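Local structure of mandelate racemase/muconate lactonizing enzyme family protein (Azoarcus sp., 2QDE) at residues I135-V140 against E159-V164; L304-A309 against Q324-P329. The protein belongs to the enolase superfamily, joining an N-terminal domain of that family to a TIM-barrel-like domain, which binds a barium ion in this crystal. One frame throughout, in Å; residues are numbered along the deposited sequence.

From the N terminus the chain first forms strands 5-15, 31-40 and 45-49 and helices 62-78, 86-96 and 101-119, then enters strand 135-140. Contact 1 then closes the first excursion of the barrel: the chain leaves that strand, runs along helix 146-159 and returns beside its starting point at 159-164. The following strands and helices carry it round to helix 303-315, and contact 2 closes a later, shorter loop between that helix and residues 324-329. The two loops follow in series, neither nesting nor crossing. They nevertheless meet in space, because Gln324 exchanges backbone bonds with Pro136 and Gly138 while Glu325 pairs with Cys296. Residues 324-325 so link strands 294-296 and 135-140, consistent with closure of the barrel.

Contact 1 of 2, residues I135-V140 against E159-V164; sequences IPLGLV and EGFHFV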
ATOM      1  N   ILE A 135     -13.214 -33.291 -23.018  1.00 19.25           N
ATOM      2  CA  ILE A 135     -12.671 -31.952 -22.869  1.00 18.97           C
ATOM      3  C   ILE A 135     -12.806 -31.105 -24.121  1.00 18.92           C
ATOM      4  O   ILE A 135     -12.224 -31.428 -25.162  1.00 19.59           O
ATOM      5  CB  ILE A 135     -11.168 -32.050 -22.514  1.00 19.45           C
ATOM      6  CG1 ILE A 135     -10.981 -33.034 -21.358  1.00 18.92           C
ATOM      7  CG2 ILE A 135     -10.603 -30.673 -22.191  1.00 19.17           C
ATOM      8  CD1 ILE A 135      -9.559 -33.537 -21.213  1.00 19.61           C
ATOM      9  N   PRO A 136     -13.570 -30.006 -24.043  1.00 18.74           N
ATOM     10  CA  PRO A 136     -13.733 -29.138 -25.213  1.00 18.73           C
ATOM     11  C   PRO A 136     -12.402 -28.443 -25.519  1.00 20.27           C
ATOM     12  O   PRO A 136     -11.731 -27.931 -24.614  1.00 18.50           O
ATOM     13  CB  PRO A 136     -14.829 -28.166 -24.771  1.00 18.68           C
ATOM     14  CG  PRO A 136     -14.628 -28.083 -23.281  1.00 18.28           C
ATOM     15  CD  PRO A 136     -14.377 -29.524 -22.907  1.00 18.20           C
ATOM     16  N   LEU A 137     -12.029 -28.421 -26.797  1.00 19.71           N
ATOM     17  CA  LEU A 137     -10.768 -27.831 -27.215  1.00 19.47           C
ATOM     18  C   LEU A 137     -10.862 -26.633 -28.148  1.00 20.33           C
ATOM     19  O   LEU A 137     -11.861 -26.421 -28.837  1.00 20.79           O
ATOM     20  CB  LEU A 137      -9.908 -28.891 -27.908  1.00 20.71           C
ATOM     21  CG  LEU A 137      -9.518 -30.152 -27.140  1.00 20.88           C
ATOM     22  CD1 LEU A 137      -8.924 -31.174 -28.118  1.00 21.62           C
ATOM     23  CD2 LEU A 137      -8.520 -29.802 -26.040  1.00 18.87           C
ATOM     24  N   GLY A 138      -9.779 -25.865 -28.150  1.00 20.69           N
ATOM     25  CA  GLY A 138      -9.621 -24.712 -29.012  1.00 21.34           C
ATOM     26  C   GLY A 138      -8.315 -25.036 -29.718  1.00 21.84           C
ATOM     27  O   GLY A 138      -7.635 -25.978 -29.308  1.00 21.60           O
ATOM     28  N   LEU A 139      -7.933 -24.287 -30.748  1.00 21.95           N
ATOM     29  CA  LEU A 139      -6.692 -24.614 -31.453  1.00 24.22           C
ATOM     30  C   LEU A 139      -5.901 -23.417 -31.957  1.00 23.59           C
ATOM     31  O   LEU A 139      -6.481 -22.405 -32.357  1.00 23.61           O
ATOM     32  CB  LEU A 139      -7.014 -25.525 -32.638  1.00 25.61           C
ATOM     33  CG  LEU A 139      -6.113 -26.731 -32.886  1.00 28.46           C
ATOM     34  CD1 LEU A 139      -6.265 -27.729 -31.739  1.00 28.64           C
ATOM     35  CD2 LEU A 139      -6.501 -27.377 -34.216  1.00 29.79           C
ATOM     36  N   VAL A 140      -4.574 -23.544 -31.938  1.00 22.22           N
ATOM     37  CA  VAL A 140      -3.676 -22.493 -32.419  1.00 23.19           C
ATOM     38  C   VAL A 140      -3.453 -22.728 -33.914  1.00 23.89           C
ATOM     39  O   VAL A 140      -3.243 -23.863 -34.330  1.00 22.89           O
ATOM     40  CB  VAL A 140      -2.290 -22.565 -31.736  1.00 24.19           C
ATOM     41  CG1 VAL A 140      -1.444 -21.368 -32.155  1.00 25.17           C
ATOM     42  CG2 VAL A 140      -2.445 -22.594 -30.235  1.00 25.86           C
ATOM     43  N   GLU A 159     -14.758 -28.235 -37.851  1.00 25.85           N
ATOM     44  CA  GLU A 159     -14.485 -29.502 -37.181  1.00 25.41           C
ATOM     45  C   GLU A 159     -15.129 -29.559 -35.795  1.00 25.94           C
ATOM     46  O   GLU A 159     -15.360 -30.646 -35.259  1.00 25.45           O
ATOM     47  CB  GLU A 159     -12.974 -29.712 -37.070  1.00 28.61           C
ATOM     48  CG  GLU A 159     -12.544 -31.045 -36.461  1.00 31.95           C
ATOM     49  CD  GLU A 159     -13.141 -32.244 -37.170  1.00 35.00           C
ATOM     50  OE1 GLU A 159     -13.293 -32.195 -38.413  1.00 35.43           O
ATOM     51  OE2 GLU A 159     -13.452 -33.248 -36.481  1.00 36.96           O
ATOM     52  N   GLY A 160     -15.411 -28.391 -35.214  1.00 25.51           N
ATOM     53  CA  GLY A 160     -16.046 -28.358 -33.904  1.00 25.34           C
ATOM     54  C   GLY A 160     -15.289 -27.655 -32.783  1.00 24.55           C
ATOM     55  O   GLY A 160     -15.797 -27.524 -31.665  1.00 24.51           O
ATOM     56  N   PHE A 161     -14.079 -27.194 -33.063  1.00 23.83           N
ATOM     57  CA  PHE A 161     -13.298 -26.522 -32.037  1.00 23.71           C
ATOM     58  C   PHE A 161     -13.983 -25.269 -31.490  1.00 23.52           C
ATOM     59  O   PHE A 161     -14.705 -24.575 -32.203  1.00 23.05           O
ATOM     60  CB  PHE A 161     -11.901 -26.241 -32.563  1.00 22.60           C
ATOM     61  CG  PHE A 161     -11.097 -27.495 -32.769  1.00 23.20           C
ATOM     62  CD1 PHE A 161     -11.189 -28.212 -33.959  1.00 22.93           C
ATOM     63  CD2 PHE A 161     -10.304 -28.001 -31.737  1.00 22.59           C
ATOM     64  CE1 PHE A 161     -10.506 -29.425 -34.121  1.00 22.87           C
ATOM     65  CE2 PHE A 161      -9.617 -29.210 -31.884  1.00 22.85           C
ATOM     66  CZ  PHE A 161      -9.720 -29.924 -33.085  1.00 23.29           C
ATOM     67  N   HIS A 162     -13.735 -25.003 -30.209  1.00 24.17           N
ATOM     68  CA  HIS A 162     -14.362 -23.918 -29.458  1.00 22.38           C
ATOM     69  C   HIS A 162     -13.741 -22.529 -29.480  1.00 22.19           C
ATOM     70  O   HIS A 162     -14.386 -21.558 -29.091  1.00 21.44           O
ATOM     71  CB  HIS A 162     -14.541 -24.411 -28.028  1.00 23.22           C
ATOM     72  CG  HIS A 162     -15.214 -25.745 -27.959  1.00 24.54           C
ATOM     73  ND1 HIS A 162     -16.575 -25.885 -27.792  1.00 25.53           N
ATOM     74  CD2 HIS A 162     -14.727 -26.995 -28.132  1.00 24.46           C
ATOM     75  CE1 HIS A 162     -16.897 -27.164 -27.865  1.00 25.43           C
ATOM     76  NE2 HIS A 162     -15.793 -27.860 -28.073  1.00 25.50           N
ATOM     77  N   PHE A 163     -12.488 -22.426 -29.897  1.00 20.13           N
ATOM     78  CA  PHE A 163     -11.868 -21.118 -30.017  1.00 20.86           C
ATOM     79  C   PHE A 163     -10.731 -21.190 -31.009  1.00 19.84           C
ATOM     80  O   PHE A 163     -10.328 -22.279 -31.417  1.00 21.02           O
ATOM     81  CB  PHE A 163     -11.407 -20.567 -28.650  1.00 19.84           C
ATOM     82  CG  PHE A 163     -10.306 -21.348 -27.990  1.00 20.08           C
ATOM     83  CD1 PHE A 163      -8.996 -21.265 -28.449  1.00 20.38           C
ATOM     84  CD2 PHE A 163     -10.574 -22.114 -26.856  1.00 20.61           C
ATOM     85  CE1 PHE A 163      -7.965 -21.928 -27.780  1.00 22.05           C
ATOM     86  CE2 PHE A 163      -9.555 -22.777 -26.182  1.00 21.47           C
ATOM     87  CZ  PHE A 163      -8.249 -22.685 -26.642  1.00 21.68           C
ATOM     88  N   VAL A 164     -10.235 -20.031 -31.417  1.00 20.28           N
ATOM     89  CA  VAL A 164      -9.146 -19.958 -32.374  1.00 21.15           C
ATOM     90  C   VAL A 164      -8.073 -19.011 -31.849  1.00 21.98           C
ATOM     91  O   VAL A 164      -8.346 -17.843 -31.588  1.00 22.24           O
ATOM     92  CB  VAL A 164      -9.662 -19.450 -33.740  1.00 21.93           C
ATOM     93  CG1 VAL A 164      -8.496 -19.174 -34.671  1.00 22.75           C
ATOM     94  CG2 VAL A 164     -10.602 -20.484 -34.353  1.00 22.61           C
TER
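Phe163 CG sits between its backbone N and carbonyl carbon (chi1 65°), which turns one ring face to Gly138, whose CA sits above the ring centre. His162 turns differently: its CG is anti to the carbonyl carbon (chi1 -51°), and the imidazole comes alongside residues 136-137. Pro136 CB packs over one face of this ring, 3.6 Å from the His162 centroid, in a CH-pi contact, while Gly160 O lies above the opposite face, toward the rim. At the ring's edge, His162 CD2 approaches Leu137 O to 3.0 Å. The same oxygen takes a nearly straight hydrogen bond from the backbone, His162 N to Leu137 O, at 2.7 Å and 174°. Tyr356 meets the imidazole edge-to-face.

This is the return of a beta-alpha-beta unit of the TIM barrel. Helix 146-159 ends in a Schellman motif at Gly160, which has positive phi, and the chain then turns into strand 164-167, parallel to strand 135-140. Leu139 pairs with Val164, their CA atoms 5.3 Å apart, and Leu139 N bonds to Phe163 O at 3.2 Å. Phe163 N, by contrast, is buried without a partner in the model.

Phe161 lies between strand 135-140 and helix 146-159. Leu139 crosses its ring at a slant, CD2 over one face near the rim and CD1 3.7 Å from Phe161 CE2, while Leu137 CB comes within 4.0 Å of Phe161 CD2. Val156 of the helix touches both Leu139 and Phe161. The Phe163 ring instead meets Phe193, on the strand that brings Asp195 to the barium ion, and the side chain of Phe163 stands about 11 Å from that ion.

Contact 2 of 2, residues L304-A309 against Q324-P329; sequences LEASPA and QENAGP
A buried polar contact, direct from Asn326 to Ala306 and through two waters from Asn326 to Glu305, ties helix 303-315 to the turn that leads into helix 328-332. Asn326 reaches across with CG anti to its own N (chi1 177°), and ND2 donates to Ala306 O at 2.9 Å. The bond lies close to the amide plane and falls on a lone pair of the carbonyl. The methyl of Ala309 rests against the same amide, 3.5 Å from Asn326 CG. In this TIM-barrel fold, residues 324-325 occupy the gap between strands 294-296 and 135-140, so Asn326 stands where the chain leaves the barrel wall for its next helix.

Ala327 is the N-cap of that helix. Water 1 accepts from Gly328 N at 2.8 Å and donates to Asn326 OD1 and to Glu305 OE1, so one molecule links the helix start, the amide and the carboxylate. Water 2 lies 2.6 Å from Glu305 OE2, an oxygen also bonded by Gln272 NE2 and Met299 N, which help fix the carboxylate. Beside the hydrogen bond, Ala306 CB packs 3.9 Å from Pro329 CD.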
ATOM      1  N   LEU A 304       1.428 -39.620 -26.232  1.00 18.11           N
ATOM      2  CA  LEU A 304       1.912 -39.855 -24.880  1.00 19.68           C
ATOM      3  C   LEU A 304       2.118 -38.515 -24.185  1.00 18.90           C
ATOM      4  O   LEU A 304       1.795 -38.365 -23.012  1.00 18.63           O
ATOM      5  CB  LEU A 304       3.225 -40.646 -24.881  1.00 19.38           C
ATOM      6  CG  LEU A 304       3.801 -40.914 -23.481  1.00 17.62           C
ATOM      7  CD1 LEU A 304       2.760 -41.626 -22.631  1.00 18.49           C
ATOM      8  CD2 LEU A 304       5.059 -41.762 -23.577  1.00 18.79           C
ATOM      9  N   GLU A 305       2.658 -37.542 -24.912  1.00 19.07           N
ATOM     10  CA  GLU A 305       2.878 -36.213 -24.349  1.00 19.22           C
ATOM     11  C   GLU A 305       1.533 -35.604 -23.945  1.00 18.90           C
ATOM     12  O   GLU A 305       1.423 -34.932 -22.915  1.00 18.08           O
ATOM     13  CB  GLU A 305       3.565 -35.311 -25.386  1.00 19.05           C
ATOM     14  CG  GLU A 305       3.915 -33.899 -24.913  1.00 19.46           C
ATOM     15  CD  GLU A 305       2.734 -32.932 -24.926  1.00 21.69           C
ATOM     16  OE1 GLU A 305       1.838 -33.078 -25.790  1.00 22.02           O
ATOM     17  OE2 GLU A 305       2.710 -32.006 -24.079  1.00 22.44           O
ATOM     18  N   ALA A 306       0.504 -35.849 -24.749  1.00 17.70           N
ATOM     19  CA  ALA A 306      -0.815 -35.288 -24.458  1.00 18.31           C
ATOM     20  C   ALA A 306      -1.553 -35.948 -23.293  1.00 18.79           C
ATOM     21  O   ALA A 306      -2.426 -35.330 -22.679  1.00 18.48           O
ATOM     22  CB  ALA A 306      -1.681 -35.345 -25.709  1.00 17.32           C
ATOM     23  N   SER A 307      -1.195 -37.188 -22.974  1.00 17.75           N
ATOM     24  CA  SER A 307      -1.879 -37.930 -21.910  1.00 19.88           C
ATOM     25  C   SER A 307      -1.928 -37.371 -20.487  1.00 18.64           C
ATOM     26  O   SER A 307      -3.005 -37.293 -19.898  1.00 18.23           O
ATOM     27  CB  SER A 307      -1.360 -39.364 -21.860  1.00 20.59           C
ATOM     28  OG  SER A 307      -1.817 -40.065 -22.994  1.00 25.51           O
ATOM     29  N   PRO A 308      -0.778 -36.994 -19.904  1.00 17.72           N
ATOM     30  CA  PRO A 308      -0.859 -36.458 -18.537  1.00 17.96           C
ATOM     31  C   PRO A 308      -1.894 -35.330 -18.449  1.00 17.72           C
ATOM     32  O   PRO A 308      -2.762 -35.328 -17.571  1.00 16.79           O
ATOM     33  CB  PRO A 308       0.568 -35.972 -18.269  1.00 17.50           C
ATOM     34  CG  PRO A 308       1.398 -36.926 -19.079  1.00 17.70           C
ATOM     35  CD  PRO A 308       0.618 -37.022 -20.382  1.00 16.31           C
ATOM     36  N   ALA A 309      -1.802 -34.382 -19.377  1.00 16.65           N
ATOM     37  CA  ALA A 309      -2.729 -33.261 -19.418  1.00 16.90           C
ATOM     38  C   ALA A 309      -4.171 -33.742 -19.640  1.00 17.79           C
ATOM     39  O   ALA A 309      -5.100 -33.228 -19.027  1.00 17.02           O
ATOM     40  CB  ALA A 309      -2.320 -32.282 -20.525  1.00 15.64           C
ATOM     41  N   GLN A 324      -9.958 -26.160 -23.438  1.00 18.28           N
ATOM     42  CA  GLN A 324      -8.524 -26.356 -23.356  1.00 18.71           C
ATOM     43  C   GLN A 324      -7.756 -26.283 -24.677  1.00 20.02           C
ATOM     44  O   GLN A 324      -8.334 -26.028 -25.736  1.00 20.35           O
ATOM     45  CB  GLN A 324      -8.264 -27.682 -22.645  1.00 17.20           C
ATOM     46  CG  GLN A 324      -8.929 -27.744 -21.274  1.00 16.00           C
ATOM     47  CD  GLN A 324      -8.339 -26.729 -20.318  1.00 15.71           C
ATOM     48  OE1 GLN A 324      -7.131 -26.697 -20.118  1.00 17.55           O
ATOM     49  NE2 GLN A 324      -9.185 -25.895 -19.727  1.00 18.71           N
ATOM     50  N   GLU A 325      -6.453 -26.527 -24.605  1.00 20.65           N
ATOM     51  CA  GLU A 325      -5.611 -26.430 -25.787  1.00 23.19           C
ATOM     52  C   GLU A 325      -4.510 -27.490 -25.842  1.00 23.00           C
ATOM     53  O   GLU A 325      -3.430 -27.251 -26.382  1.00 24.44           O
ATOM     54  CB  GLU A 325      -4.984 -25.039 -25.815  1.00 25.45           C
ATOM     55  CG  GLU A 325      -4.492 -24.604 -27.163  1.00 30.92           C
ATOM     56  CD  GLU A 325      -3.361 -23.610 -27.055  1.00 35.68           C
ATOM     57  OE1 GLU A 325      -2.265 -24.009 -26.589  1.00 36.51           O
ATOM     58  OE2 GLU A 325      -3.566 -22.431 -27.429  1.00 37.72           O
ATOM     59  N   ASN A 326      -4.786 -28.662 -25.286  1.00 22.81           N
ATOM     60  CA  ASN A 326      -3.818 -29.752 -25.266  1.00 21.65           C
ATOM     61  C   ASN A 326      -4.014 -30.621 -26.516  1.00 20.22           C
ATOM     62  O   ASN A 326      -4.695 -31.636 -26.462  1.00 21.15           O
ATOM     63  CB  ASN A 326      -4.031 -30.565 -23.983  1.00 21.02           C
ATOM     64  CG  ASN A 326      -3.126 -31.780 -23.889  1.00 20.44           C
ATOM     65  OD1 ASN A 326      -1.908 -31.683 -24.034  1.00 19.62           O
ATOM     66  ND2 ASN A 326      -3.727 -32.937 -23.623  1.00 21.45           N
ATOM     67  N   ALA A 327      -3.412 -30.221 -27.638  1.00 20.43           N
ATOM     68  CA  ALA A 327      -3.579 -30.961 -28.895  1.00 21.00           C
ATOM     69  C   ALA A 327      -2.290 -31.221 -29.678  1.00 20.84           C
ATOM     70  O   ALA A 327      -2.275 -31.130 -30.911  1.00 20.48           O
ATOM     71  CB  ALA A 327      -4.585 -30.226 -29.785  1.00 19.98           C
ATOM     72  N   GLY A 328      -1.218 -31.555 -28.966  1.00 21.13           N
ATOM     73  CA  GLY A 328       0.056 -31.817 -29.613  1.00 21.61           C
ATOM     74  C   GLY A 328      -0.016 -32.751 -30.810  1.00 21.11           C
ATOM     75  O   GLY A 328       0.541 -32.432 -31.864  1.00 20.63           O
ATOM     76  N   PRO A 329      -0.689 -33.908 -30.688  1.00 21.38           N
ATOM     77  CA  PRO A 329      -0.814 -34.873 -31.786  1.00 21.53           C
ATOM     78  C   PRO A 329      -1.403 -34.303 -33.079  1.00 22.15           C
ATOM     79  O   PRO A 329      -0.996 -34.698 -34.174  1.00 22.33           O
ATOM     80  CB  PRO A 329      -1.695 -35.968 -31.185  1.00 22.68           C
ATOM     81  CG  PRO A 329      -1.309 -35.943 -29.730  1.00 22.25           C
ATOM     82  CD  PRO A 329      -1.302 -34.445 -29.460  1.00 21.21           C
TER
HETATM   83  O   HOH W   1      -0.716 -32.399 -26.385  1.00 23.50           O
HETATM   84  O   HOH W   2       0.674 -31.543 -22.523  1.00 24.59           O